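Endonuclease/exonuclease/phosphatase (Leptotrichia buccalis C-1013-b, PDB 3TEB) probably acts as a magnesium-binding hydrolase of the DNase I-like superfamily, with a likely but unconfirmed endonuclease or exonuclease activity. Local coordinates at residues F109-A114 with R123-I128; F177-I182 with L228-S233; G195-Y200 with N234-V239; K205-I210 with E241-F246. All blocks are in the same frame, centred on the assembly; numbering follows the deposited sequence.

Contact 1: residues F109-A114 with R123-I128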
loop_
_atom_site.group_PDB
_atom_site.type_symbol
_atom_site.label_atom_id
_atom_site.label_comp_id
_atom_site.label_asym_id
_atom_site.label_seq_id
_atom_site.Cartn_x
_atom_site.Cartn_y
_atom_site.Cartn_z
ATOM N N PHE A 109 -5.231 -12.160 4.694
ATOM C CA PHE A 109 -6.520 -12.356 5.365
ATOM C C PHE A 109 -7.482 -11.222 5.056
ATOM O O PHE A 109 -7.055 -10.143 4.640
ATOM C CB PHE A 109 -6.325 -12.458 6.882
ATOM C CG PHE A 109 -5.755 -11.216 7.492
ATOM C CD1 PHE A 109 -4.394 -10.940 7.398
ATOM C CD2 PHE A 109 -6.576 -10.307 8.129
ATOM C CE1 PHE A 109 -3.867 -9.786 7.937
ATOM C CE2 PHE A 109 -6.053 -9.156 8.666
ATOM C CZ PHE A 109 -4.696 -8.893 8.571
ATOM N N TYR A 110 -8.772 -11.469 5.280
ATOM C CA TYR A 110 -9.796 -10.458 5.089
ATOM C C TYR A 110 -9.915 -9.597 6.312
ATOM O O TYR A 110 -10.091 -10.100 7.422
ATOM C CB TYR A 110 -11.154 -11.090 4.776
ATOM C CG TYR A 110 -11.261 -11.561 3.340
ATOM C CD1 TYR A 110 -11.424 -10.650 2.306
ATOM C CD2 TYR A 110 -11.176 -12.916 3.014
ATOM C CE1 TYR A 110 -11.506 -11.078 0.997
ATOM C CE2 TYR A 110 -11.257 -13.350 1.713
ATOM C CZ TYR A 110 -11.420 -12.432 0.701
ATOM O OH TYR A 110 -11.497 -12.844 -0.617
ATOM N N CYS A 111 -9.817 -8.291 6.117
ATOM C CA CYS A 111 -10.091 -7.361 7.193
ATOM C C CYS A 111 -11.566 -6.917 7.189
ATOM O O CYS A 111 -11.996 -6.136 8.035
ATOM C CB CYS A 111 -9.168 -6.158 7.079
ATOM S SG CYS A 111 -9.659 -5.025 5.782
ATOM N N THR A 112 -12.344 -7.413 6.241
ATOM C CA THR A 112 -13.727 -6.988 6.114
ATOM C C THR A 112 -14.701 -8.092 6.522
ATOM O O THR A 112 -14.327 -9.262 6.630
ATOM C CB THR A 112 -14.009 -6.543 4.678
ATOM O OG1 THR A 112 -13.612 -7.581 3.778
ATOM C CG2 THR A 112 -13.209 -5.310 4.355
ATOM N N PHE A 113 -15.951 -7.717 6.762
ATOM C CA PHE A 113 -16.985 -8.708 6.988
ATOM C C PHE A 113 -17.240 -9.523 5.708
ATOM O O PHE A 113 -17.313 -10.758 5.756
ATOM C CB PHE A 113 -18.270 -8.057 7.488
ATOM C CG PHE A 113 -19.390 -9.032 7.714
ATOM C CD1 PHE A 113 -19.477 -9.743 8.906
ATOM C CD2 PHE A 113 -20.355 -9.243 6.725
ATOM C CE1 PHE A 113 -20.504 -10.654 9.120
ATOM C CE2 PHE A 113 -21.400 -10.152 6.923
ATOM C CZ PHE A 113 -21.474 -10.857 8.130
ATOM N N ALA A 114 -17.375 -8.831 4.576
ATOM C CA ALA A 114 -17.456 -9.483 3.272
ATOM C C ALA A 114 -16.165 -10.234 2.991
ATOM O O ALA A 114 -15.077 -9.691 3.187
ATOM C CB ALA A 114 -17.684 -8.463 2.194
ATOM N N ARG A 123 -12.140 -7.193 1.175
ATOM C CA ARG A 123 -10.757 -6.728 1.059
ATOM C C ARG A 123 -9.799 -7.572 1.860
ATOM O O ARG A 123 -9.924 -7.680 3.069
ATOM C CB ARG A 123 -10.638 -5.277 1.512
ATOM C CG ARG A 123 -11.583 -4.324 0.825
ATOM C CD ARG A 123 -11.202 -4.162 -0.618
ATOM N NE ARG A 123 -12.245 -3.472 -1.366
ATOM C CZ ARG A 123 -12.195 -2.187 -1.702
ATOM N NH1 ARG A 123 -11.146 -1.446 -1.367
ATOM N NH2 ARG A 123 -13.195 -1.645 -2.381
ATOM N N ARG A 124 -8.839 -8.166 1.178
ATOM C CA ARG A 124 -7.815 -8.980 1.812
ATOM C C ARG A 124 -6.584 -8.083 2.086
ATOM O O ARG A 124 -6.275 -7.185 1.303
ATOM C CB ARG A 124 -7.478 -10.156 0.890
ATOM C CG ARG A 124 -6.668 -11.283 1.469
ATOM C CD ARG A 124 -7.425 -12.599 1.594
ATOM N NE ARG A 124 -7.727 -13.198 0.306
ATOM C CZ ARG A 124 -8.113 -14.462 0.119
ATOM N NH1 ARG A 124 -8.234 -15.285 1.139
ATOM N NH2 ARG A 124 -8.388 -14.907 -1.107
ATOM N N ILE A 125 -5.908 -8.314 3.211
ATOM C CA ILE A 125 -4.708 -7.565 3.582
ATOM C C ILE A 125 -3.474 -8.453 3.453
ATOM O O ILE A 125 -3.547 -9.665 3.633
ATOM C CB ILE A 125 -4.827 -7.084 5.033
ATOM C CG1 ILE A 125 -6.129 -6.289 5.242
ATOM C CG2 ILE A 125 -3.626 -6.284 5.443
ATOM C CD1 ILE A 125 -6.163 -4.873 4.600
ATOM N N VAL A 126 -2.339 -7.865 3.123
ATOM C CA VAL A 126 -1.100 -8.625 3.127
ATOM C C VAL A 126 -0.193 -8.078 4.211
ATOM O O VAL A 126 0.090 -6.872 4.239
ATOM C CB VAL A 126 -0.382 -8.573 1.776
ATOM C CG1 VAL A 126 0.965 -9.256 1.854
ATOM C CG2 VAL A 126 -1.209 -9.271 0.765
ATOM N N SER A 127 0.252 -8.958 5.108
ATOM C CA SER A 127 1.223 -8.564 6.117
ATOM C C SER A 127 2.531 -9.308 5.961
ATOM O O SER A 127 2.577 -10.425 5.449
ATOM C CB SER A 127 0.676 -8.730 7.524
ATOM O OG SER A 127 0.712 -10.080 7.918
ATOM N N ILE A 128 3.585 -8.658 6.436
ATOM C CA ILE A 128 4.940 -9.132 6.341
ATOM C C ILE A 128 5.627 -8.882 7.701
ATOM O O ILE A 128 5.408 -7.844 8.332
ATOM C CB ILE A 128 5.618 -8.457 5.099
ATOM C CG1 ILE A 128 6.288 -9.495 4.242
ATOM C CG2 ILE A 128 6.552 -7.291 5.412
ATOM C CD1 ILE A 128 5.289 -10.455 3.692
#
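Phe109 and Tyr110 pair antiparallel with Ile125 and Arg124 where strands 105-110 and 124-132 of one sheet meet, and the pairing runs on into the turn at Cys111 and Thr112. Phe109 and Ile125 form the hydrogen-bonded pair, with Ile125 N giving to Phe109 O at 2.6 Å and Phe109 N to Ile125 O at 3.2 Å. Beyond the strand end, Cys111 N reaches Arg123 O (3.1 Å). Thr112 OG1 then takes over from the backbone: it accepts from Arg123 N at 3.0 Å and donates to Ala114 O, so a side-chain hydroxyl continues the pairing. In the DNase I-like fold this is a hairpin-like connection in one sheet of a two-sheet sandwich, and its two faces differ. On the face of Phe109 and Ile125, Ile125 CB sits over the Phe109 ring, 4.2 Å from its centroid, and Cys111, just past the strand, packs its CB on Ile125 CG1; helix 154-162 covers this side through Ile161. On the other, the bend of Arg124 at chi2 (113°) brings CD over the Tyr110 ring, and that at chi3 lays the guanidinium nearly flat beside it, planes 21° apart. Arg124 NH1 lies 3.6 Å from Tyr110 CE2. Asn83 O holds Arg124 NE, and Ser84 O holds Tyr110 OH. The Arg123 side chain leads away to bond His143 O through NH1; it lies about 7 Å, side chain to side chain, from Glu42, a magnesium-binding residue.

Contact 2: residues F177-I182 with L228-S233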
loop_
_atom_site.group_PDB
_atom_site.type_symbol
_atom_site.label_atom_id
_atom_site.label_comp_id
_atom_site.label_asym_id
_atom_site.label_seq_id
_atom_site.Cartn_x
_atom_site.Cartn_y
_atom_site.Cartn_z
ATOM N N PHE A 177 -6.878 4.488 2.050
ATOM C CA PHE A 177 -7.935 4.403 3.053
ATOM C C PHE A 177 -9.252 5.024 2.607
ATOM O O PHE A 177 -10.247 4.971 3.350
ATOM C CB PHE A 177 -7.467 4.996 4.384
ATOM C CG PHE A 177 -6.580 4.079 5.156
ATOM C CD1 PHE A 177 -5.245 3.898 4.776
ATOM C CD2 PHE A 177 -7.080 3.361 6.252
ATOM C CE1 PHE A 177 -4.411 3.016 5.477
ATOM C CE2 PHE A 177 -6.258 2.475 6.969
ATOM C CZ PHE A 177 -4.921 2.301 6.578
ATOM N N ASN A 178 -9.260 5.585 1.393
ATOM C CA ASN A 178 -10.432 6.259 0.833
ATOM C C ASN A 178 -11.039 7.295 1.764
ATOM O O ASN A 178 -12.260 7.408 1.845
ATOM C CB ASN A 178 -11.509 5.244 0.463
ATOM C CG ASN A 178 -11.263 4.587 -0.873
ATOM O OD1 ASN A 178 -10.963 5.253 -1.868
ATOM N ND2 ASN A 178 -11.410 3.269 -0.911
ATOM N N THR A 179 -10.190 8.044 2.463
ATOM C CA THR A 179 -10.644 9.002 3.469
ATOM C C THR A 179 -9.838 10.287 3.415
ATOM O O THR A 179 -8.630 10.274 3.614
ATOM C CB THR A 179 -10.535 8.404 4.873
ATOM O OG1 THR A 179 -11.337 7.226 4.945
ATOM C CG2 THR A 179 -11.031 9.380 5.907
ATOM N N ASP A 180 -10.511 11.397 3.149
ATOM C CA ASP A 180 -9.832 12.674 3.043
ATOM C C ASP A 180 -9.584 13.291 4.415
ATOM O O ASP A 180 -10.527 13.632 5.134
ATOM C CB ASP A 180 -10.637 13.633 2.164
ATOM C CG ASP A 180 -9.796 14.791 1.622
ATOM O OD1 ASP A 180 -8.547 14.763 1.766
ATOM O OD2 ASP A 180 -10.393 15.731 1.041
ATOM N N ALA A 181 -8.305 13.438 4.758
ATOM C CA ALA A 181 -7.877 14.064 6.009
ATOM C C ALA A 181 -8.298 15.530 6.100
ATOM O O ALA A 181 -8.359 16.111 7.185
ATOM C CB ALA A 181 -6.389 13.952 6.139
ATOM N N ILE A 182 -8.585 16.116 4.943
ATOM C CA ILE A 182 -9.004 17.508 4.846
ATOM C C ILE A 182 -10.546 17.624 4.829
ATOM O O ILE A 182 -11.127 18.333 5.669
ATOM C CB ILE A 182 -8.363 18.202 3.606
ATOM C CG1 ILE A 182 -6.957 17.636 3.342
ATOM C CG2 ILE A 182 -8.329 19.722 3.794
ATOM C CD1 ILE A 182 -6.319 18.087 2.047
ATOM N N LEU A 228 -5.774 10.815 0.587
ATOM C CA LEU A 228 -6.551 9.594 0.741
ATOM C C LEU A 228 -5.693 8.398 1.133
ATOM O O LEU A 228 -6.197 7.397 1.657
ATOM C CB LEU A 228 -7.241 9.267 -0.570
ATOM C CG LEU A 228 -8.381 10.136 -1.081
ATOM C CD1 LEU A 228 -9.066 9.384 -2.216
ATOM C CD2 LEU A 228 -9.388 10.460 0.014
ATOM N N ASP A 229 -4.398 8.503 0.837
ATOM C CA ASP A 229 -3.426 7.446 1.109
ATOM C C ASP A 229 -2.642 7.795 2.370
ATOM O O ASP A 229 -2.406 8.976 2.653
ATOM C CB ASP A 229 -2.464 7.306 -0.075
ATOM C CG ASP A 229 -3.176 6.918 -1.382
ATOM O OD1 ASP A 229 -3.790 7.805 -2.032
ATOM O OD2 ASP A 229 -3.090 5.727 -1.772
ATOM N N TYR A 230 -2.237 6.781 3.133
ATOM C CA TYR A 230 -1.527 7.029 4.388
ATOM C C TYR A 230 -0.468 6.003 4.721
ATOM O O TYR A 230 -0.406 4.934 4.127
ATOM C CB TYR A 230 -2.501 7.051 5.561
ATOM C CG TYR A 230 -3.638 8.025 5.452
ATOM C CD1 TYR A 230 -3.528 9.309 5.974
ATOM C CD2 TYR A 230 -4.839 7.654 4.851
ATOM C CE1 TYR A 230 -4.581 10.208 5.896
ATOM C CE2 TYR A 230 -5.897 8.541 4.762
ATOM C CZ TYR A 230 -5.764 9.814 5.290
ATOM O OH TYR A 230 -6.814 10.695 5.205
ATOM N N ILE A 231 0.358 6.352 5.698
ATOM C CA ILE A 231 1.189 5.394 6.396
ATOM C C ILE A 231 0.995 5.613 7.906
ATOM O O ILE A 231 1.467 6.600 8.470
ATOM C CB ILE A 231 2.657 5.472 5.932
ATOM C CG1 ILE A 231 2.772 4.868 4.535
ATOM C CG2 ILE A 231 3.573 4.692 6.865
ATOM C CD1 ILE A 231 3.953 5.336 3.762
ATOM N N PHE A 232 0.256 4.700 8.535
ATOM C CA PHE A 232 -0.036 4.753 9.961
ATOM C C PHE A 232 0.907 3.850 10.733
ATOM O O PHE A 232 1.546 2.957 10.168
ATOM C CB PHE A 232 -1.476 4.307 10.245
ATOM C CG PHE A 232 -2.523 5.203 9.656
ATOM C CD1 PHE A 232 -2.667 6.515 10.094
ATOM C CD2 PHE A 232 -3.385 4.729 8.679
ATOM C CE1 PHE A 232 -3.641 7.349 9.542
ATOM C CE2 PHE A 232 -4.363 5.547 8.129
ATOM C CZ PHE A 232 -4.489 6.863 8.559
ATOM N N SER A 233 0.954 4.070 12.041
ATOM C CA SER A 233 1.831 3.359 12.945
ATOM C C SER A 233 1.048 3.084 14.227
ATOM O O SER A 233 0.179 3.878 14.591
ATOM C CB SER A 233 3.026 4.257 13.247
ATOM O OG SER A 233 4.064 3.539 13.880
#
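An aromatic cluster of Phe177, Tyr230 and Phe232 joins the loop 177-182 to strand 225-233, near the metal-binding end of the sandwich. Phe232 meets Phe177 edge to face: the ring planes stand at 88° with centroids 4.9 Å apart, and Phe232 CE2 lies over the centre of the Phe177 ring. Phe177 CB meets Tyr230 CD2 at 3.8 Å, and a chi1 of -78°, with CG anti to the carbonyl carbon, swings the ring on to Phe232. With an alanine at Phe177 the edge of Phe232 would probably lose the face it points into, and Tyr230 CD2 its contact with the ring, CB alone remaining beside it. The run Gly175-Asp176-Phe177-Asn178 matches the GDFN signature of DNase I-like enzymes, and the Asn178 side chain, bonded to Met144 O, lies about 7 Å from a magnesium ion. Polar bonds fix the loop to the strand at two points. Phe177 N gives to Leu228 O at 3.0 Å, and Tyr230 OH gives to Thr179 O, which lies in the plane of the tyrosine ring at its edge. Leu228 CD2 packs on the Thr179-Asp180 peptide, 3.4 Å from Thr179 C, and Ala181 CB touches Tyr230 OH.

Contact 3: residues G195-Y200 with N234-V239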
loop_
_atom_site.group_PDB
_atom_site.type_symbol
_atom_site.label_atom_id
_atom_site.label_comp_id
_atom_site.label_asym_id
_atom_site.label_seq_id
_atom_site.Cartn_x
_atom_site.Cartn_y
_atom_site.Cartn_z
ATOM N N GLY A 195 -6.118 3.647 17.735
ATOM C CA GLY A 195 -4.786 3.502 18.303
ATOM C C GLY A 195 -3.735 3.611 17.222
ATOM O O GLY A 195 -2.818 2.790 17.154
ATOM N N LEU A 196 -3.877 4.634 16.380
ATOM C CA LEU A 196 -2.999 4.829 15.240
ATOM C C LEU A 196 -2.366 6.204 15.210
ATOM O O LEU A 196 -3.009 7.205 15.533
ATOM C CB LEU A 196 -3.761 4.592 13.950
ATOM C CG LEU A 196 -4.032 3.129 13.619
ATOM C CD1 LEU A 196 -4.740 3.035 12.288
ATOM C CD2 LEU A 196 -2.744 2.330 13.583
ATOM N N PHE A 197 -1.098 6.231 14.812
ATOM C CA PHE A 197 -0.345 7.464 14.625
ATOM C C PHE A 197 -0.041 7.660 13.137
ATOM O O PHE A 197 0.346 6.724 12.438
ATOM C CB PHE A 197 0.947 7.428 15.444
ATOM C CG PHE A 197 0.726 7.287 16.929
ATOM C CD1 PHE A 197 0.717 8.407 17.754
ATOM C CD2 PHE A 197 0.530 6.033 17.507
ATOM C CE1 PHE A 197 0.515 8.281 19.132
ATOM C CE2 PHE A 197 0.323 5.901 18.884
ATOM C CZ PHE A 197 0.318 7.027 19.692
ATOM N N ASP A 198 -0.215 8.883 12.662
ATOM C CA ASP A 198 -0.069 9.208 11.253
ATOM C C ASP A 198 1.312 9.796 10.975
ATOM O O ASP A 198 1.609 10.912 11.420
ATOM C CB ASP A 198 -1.162 10.216 10.888
ATOM C CG ASP A 198 -1.126 10.645 9.436
ATOM O OD1 ASP A 198 -2.052 11.382 9.055
ATOM O OD2 ASP A 198 -0.209 10.263 8.675
ATOM N N THR A 199 2.140 9.073 10.216
ATOM C CA THR A 199 3.519 9.511 9.946
ATOM C C THR A 199 3.627 10.843 9.224
ATOM O O THR A 199 4.631 11.542 9.363
ATOM C CB THR A 199 4.340 8.484 9.170
ATOM O OG1 THR A 199 3.754 8.276 7.888
ATOM C CG2 THR A 199 4.391 7.179 9.915
ATOM N N TYR A 200 2.603 11.202 8.454
ATOM C CA TYR A 200 2.575 12.527 7.848
ATOM C C TYR A 200 2.655 13.606 8.934
ATOM O O TYR A 200 3.511 14.493 8.879
ATOM C CB TYR A 200 1.346 12.734 6.948
ATOM C CG TYR A 200 1.290 14.138 6.369
ATOM C CD1 TYR A 200 2.176 14.535 5.371
ATOM C CD2 TYR A 200 0.377 15.083 6.848
ATOM C CE1 TYR A 200 2.145 15.829 4.856
ATOM C CE2 TYR A 200 0.337 16.384 6.334
ATOM C CZ TYR A 200 1.225 16.745 5.339
ATOM O OH TYR A 200 1.198 18.020 4.827
ATOM N N ASN A 234 1.338 1.975 14.911
ATOM C CA ASN A 234 0.686 1.673 16.193
ATOM C C ASN A 234 1.454 2.239 17.367
ATOM O O ASN A 234 1.002 2.172 18.504
ATOM C CB ASN A 234 0.492 0.169 16.384
ATOM C CG ASN A 234 1.803 -0.587 16.486
ATOM O OD1 ASN A 234 2.825 -0.168 15.939
ATOM N ND2 ASN A 234 1.773 -1.723 17.168
ATOM N N LYS A 235 2.631 2.773 17.071
ATOM C CA LYS A 235 3.493 3.394 18.057
ATOM C C LYS A 235 3.954 4.716 17.484
ATOM O O LYS A 235 3.932 4.911 16.272
ATOM C CB LYS A 235 4.731 2.534 18.321
ATOM C CG LYS A 235 4.502 1.113 18.835
ATOM C CD LYS A 235 5.822 0.581 19.368
ATOM C CE LYS A 235 6.020 -0.897 19.119
ATOM N NZ LYS A 235 5.409 -1.765 20.153
ATOM N N GLU A 236 4.392 5.618 18.360
ATOM C CA GLU A 236 4.989 6.883 17.942
ATOM C C GLU A 236 6.389 6.624 17.411
ATOM O O GLU A 236 7.136 5.839 17.975
ATOM C CB GLU A 236 5.051 7.848 19.114
ATOM C CG GLU A 236 4.725 9.281 18.750
ATOM C CD GLU A 236 4.288 10.102 19.960
ATOM O OE1 GLU A 236 3.954 9.501 21.010
ATOM O OE2 GLU A 236 4.277 11.350 19.868
ATOM N N LEU A 237 6.735 7.286 16.317
ATOM C CA LEU A 237 7.988 7.019 15.628
ATOM C C LEU A 237 8.787 8.281 15.389
ATOM O O LEU A 237 8.253 9.392 15.438
ATOM C CB LEU A 237 7.717 6.351 14.279
ATOM C CG LEU A 237 7.237 4.908 14.289
ATOM C CD1 LEU A 237 7.248 4.363 12.890
ATOM C CD2 LEU A 237 8.129 4.076 15.196
ATOM N N LYS A 238 10.076 8.093 15.125
ATOM C CA LYS A 238 10.939 9.178 14.697
ATOM C C LYS A 238 10.916 9.204 13.173
ATOM O O LYS A 238 11.569 8.389 12.511
ATOM C CB LYS A 238 12.353 8.996 15.270
ATOM C CG LYS A 238 13.403 9.981 14.769
ATOM C CD LYS A 238 12.955 11.437 14.869
ATOM C CE LYS A 238 13.852 12.311 14.018
ATOM N NZ LYS A 238 15.141 12.620 14.697
ATOM N N VAL A 239 10.129 10.134 12.636
ATOM C CA VAL A 239 9.852 10.215 11.197
ATOM C C VAL A 239 10.552 11.440 10.612
ATOM O O VAL A 239 10.100 12.574 10.787
ATOM C CB VAL A 239 8.324 10.281 10.904
ATOM C CG1 VAL A 239 8.058 10.194 9.419
ATOM C CG2 VAL A 239 7.575 9.185 11.639
#
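Phe197 lies against the backbone of Asn234, Lys235 and Glu236, and this ring-on-peptide packing makes up most of a contact that has no hydrogen bond between its two segments. Glu236 N stands over one face of the ring, offset toward the rim, while Asn234 O comes to its edge, 3.8 Å from Phe197 CE2. Phe197 CD2 lies 3.7 Å from Lys235 C. The Glu236 carboxylate is turned nearly parallel to the ring, the planes 13° apart, with OE1 4.1 Å from Phe197 CE1. Replacing Phe197 by an alanine would probably uncover the Asn234-Glu236 backbone and leave the Glu236 carboxylate without the ring it lies beside. Purely van der Waals contact also joins Thr199 and Val239, whose side chains cross at about a right angle: both methyls of Val239 reach Thr199 CB, and CG1, anti to its own N (chi1 -173°), meets Thr199 O at 3.7 Å. The side-chain hydrogen bonds of the touching residues go elsewhere. Thr199 OG1 bonds to Ile231 O, while Asn234 OD1 accepts from Lys171 N and its ND2 gives to Asn169 O. Inside 195-200, Asp198 caps the helix that follows, its OD2 accepting from Tyr200 N. The contact thus lies beside strand 225-233, to which Phe197 and Thr199 bond through their backbones; Met202 of helix 199-202 touches Phe197, Glu236 and Val239, and Val262 of strand 259-264 touches Thr199 and Val239.

Contact 4: residues K205-I210 with E241-F246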
loop_
_atom_site.group_PDB
_atom_site.type_symbol
_atom_site.label_atom_id
_atom_site.label_comp_id
_atom_site.label_asym_id
_atom_site.label_seq_id
_atom_site.Cartn_x
_atom_site.Cartn_y
_atom_site.Cartn_z
ATOM N N LYS A 205 10.059 16.811 8.282
ATOM C CA LYS A 205 9.850 17.553 7.038
ATOM C C LYS A 205 8.689 16.938 6.265
ATOM O O LYS A 205 8.564 15.716 6.199
ATOM C CB LYS A 205 11.124 17.548 6.194
ATOM C CG LYS A 205 12.104 18.608 6.631
ATOM C CD LYS A 205 13.563 18.219 6.448
ATOM C CE LYS A 205 14.444 19.301 7.084
ATOM N NZ LYS A 205 15.898 19.201 6.769
ATOM N N LYS A 206 7.832 17.787 5.701
ATOM C CA LYS A 206 6.697 17.333 4.892
ATOM C C LYS A 206 6.315 18.365 3.849
ATOM O O LYS A 206 6.617 19.552 3.989
ATOM C CB LYS A 206 5.479 17.002 5.761
ATOM C CG LYS A 206 5.199 17.992 6.884
ATOM C CD LYS A 206 3.864 17.700 7.566
ATOM C CE LYS A 206 3.847 18.132 9.029
ATOM N NZ LYS A 206 4.652 17.188 9.858
ATOM N N ASP A 207 5.664 17.889 2.793
ATOM C CA ASP A 207 5.033 18.750 1.798
ATOM C C ASP A 207 3.542 18.841 2.140
ATOM O O ASP A 207 3.134 18.421 3.229
ATOM C CB ASP A 207 5.260 18.195 0.383
ATOM C CG ASP A 207 4.807 16.726 0.227
ATOM O OD1 ASP A 207 4.136 16.169 1.144
ATOM O OD2 ASP A 207 5.126 16.130 -0.837
ATOM N N ASP A 208 2.737 19.375 1.217
ATOM C CA ASP A 208 1.284 19.524 1.418
ATOM C C ASP A 208 0.518 18.206 1.615
ATOM O O ASP A 208 -0.591 18.199 2.157
ATOM C CB ASP A 208 0.666 20.326 0.273
ATOM C CG ASP A 208 0.883 19.683 -1.091
ATOM O OD1 ASP A 208 1.178 18.462 -1.173
ATOM O OD2 ASP A 208 0.744 20.424 -2.091
ATOM N N GLY A 209 1.116 17.111 1.149
ATOM C CA GLY A 209 0.624 15.774 1.419
ATOM C C GLY A 209 -0.488 15.250 0.528
ATOM O O GLY A 209 -0.983 14.150 0.760
ATOM N N ILE A 210 -0.874 16.024 -0.484
ATOM C CA ILE A 210 -1.929 15.651 -1.434
ATOM C C ILE A 210 -1.574 14.380 -2.212
ATOM O O ILE A 210 -0.510 14.320 -2.831
ATOM C CB ILE A 210 -2.194 16.830 -2.420
ATOM C CG1 ILE A 210 -2.651 18.078 -1.650
ATOM C CG2 ILE A 210 -3.200 16.463 -3.533
ATOM C CD1 ILE A 210 -3.805 17.834 -0.664
ATOM N N GLU A 241 11.045 12.391 7.420
ATOM C CA GLU A 241 10.465 12.973 6.200
ATOM C C GLU A 241 9.234 12.224 5.672
ATOM O O GLU A 241 9.149 11.005 5.772
ATOM C CB GLU A 241 11.530 13.016 5.108
ATOM C CG GLU A 241 11.083 13.685 3.805
ATOM C CD GLU A 241 12.250 14.099 2.911
ATOM O OE1 GLU A 241 13.398 13.674 3.186
ATOM O OE2 GLU A 241 12.019 14.857 1.937
ATOM N N SER A 242 8.292 12.955 5.087
ATOM C CA SER A 242 7.155 12.340 4.406
ATOM C C SER A 242 6.782 13.089 3.133
ATOM O O SER A 242 6.012 14.046 3.175
ATOM C CB SER A 242 5.943 12.268 5.330
ATOM O OG SER A 242 4.786 11.858 4.616
ATOM N N LYS A 243 7.313 12.650 1.998
ATOM C CA LYS A 243 7.010 13.307 0.728
ATOM C C LYS A 243 6.013 12.531 -0.128
ATOM O O LYS A 243 5.902 11.307 -0.021
ATOM C CB LYS A 243 8.291 13.592 -0.074
ATOM C CG LYS A 243 9.229 14.596 0.573
ATOM C CD LYS A 243 8.462 15.762 1.248
ATOM C CE LYS A 243 9.341 16.628 2.164
ATOM N NZ LYS A 243 10.116 17.622 1.388
ATOM N N VAL A 244 5.289 13.260 -0.974
ATOM C CA VAL A 244 4.502 12.647 -2.028
ATOM C C VAL A 244 5.438 12.417 -3.210
ATOM O O VAL A 244 6.398 13.164 -3.396
ATOM C CB VAL A 244 3.290 13.518 -2.413
ATOM C CG1 VAL A 244 2.504 12.888 -3.557
ATOM C CG2 VAL A 244 2.386 13.709 -1.206
ATOM N N ILE A 245 5.175 11.365 -3.975
ATOM C CA ILE A 245 5.990 11.011 -5.128
ATOM C C ILE A 245 5.087 10.559 -6.296
ATOM O O ILE A 245 3.927 10.139 -6.082
ATOM C CB ILE A 245 7.079 9.962 -4.752
ATOM C CG1 ILE A 245 8.001 9.675 -5.931
ATOM C CG2 ILE A 245 6.458 8.688 -4.219
ATOM C CD1 ILE A 245 9.277 8.993 -5.541
ATOM N N PHE A 246 5.619 10.670 -7.517
ATOM C CA PHE A 246 4.907 10.360 -8.772
ATOM C C PHE A 246 3.736 11.296 -8.998
ATOM O O PHE A 246 2.612 10.852 -9.222
ATOM C CB PHE A 246 4.452 8.894 -8.838
ATOM C CG PHE A 246 5.545 7.911 -8.564
ATOM C CD1 PHE A 246 6.728 7.948 -9.288
ATOM C CD2 PHE A 246 5.393 6.946 -7.580
ATOM C CE1 PHE A 246 7.748 7.040 -9.030
ATOM C CE2 PHE A 246 6.404 6.031 -7.315
ATOM C CZ PHE A 246 7.583 6.073 -8.041
#
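Asp207 reaches across to Lys243 and Val244 just past the point where the short strand 205-206 lies along strand 239-245, at one margin of a sheet of the DNase I-like sandwich. The two backbones run in the same direction, 19° apart end to end, and Ser242 N gives to Lys205 O at 3.0 Å. Past Lys206 the chains part, and the Asp207 side chain spans the interval. Its CB lies 4.1 Å from Lys243 CD, which also touches CG, so the aliphatic part of Lys243 passes alongside both atoms. CG sits between the backbone N and the carbonyl carbon (chi1 54°), a torsion that directs the carboxylate at the neighbouring strand. OD2 then accepts from Val244 N at 2.9 Å, almost straight (174° at the hydrogen), on its syn side, standing in for the carbonyl that a continuing strand would supply. Asp207 OD1 faces Ser242 O at 3.5 Å, two acceptors without a bond, and is met by a weak one from Gly209 N. The ammonium of Lys243 is not part of this grip: NZ stays 5.7 Å from Asp207 OD2 and forms a salt bridge with Glu241 OE2 instead. Opposite charge so near may still favour the ionised aspartate. Next along the loop Asp208 OD1 accepts from Ile210 N at 3.3 Å, an Asx turn, with Gly209 at positive phi between them. That turn brings Ile210 O against Val244, whose CG1 and CG2 each lie 3.4 Å from it.

From the N terminus, contact 1 closes first: it closes the 111-123 connection between two neighbouring strands, with 115-122 lying between its segments, and is complete before the others begin. Contacts 2, 3 and 4 then open in turn at 177, 195 and 205 and close in the same order at 228, 234 and 241, so each crosses the other two and none nests. Contacts 1, 2 and 3 reach one sheet, whereas contact 4 belongs to the sheet holding strands 239-245 and 259-264. Contacts 2 and 3 meet along strand 225-233, where Phe197 N probably bonds to Ser233 O. Tyr200 OH probably bonds to Asp207 O, linking contacts 3 and 4, while Ile182 packs on Ile210 between contacts 2 and 4.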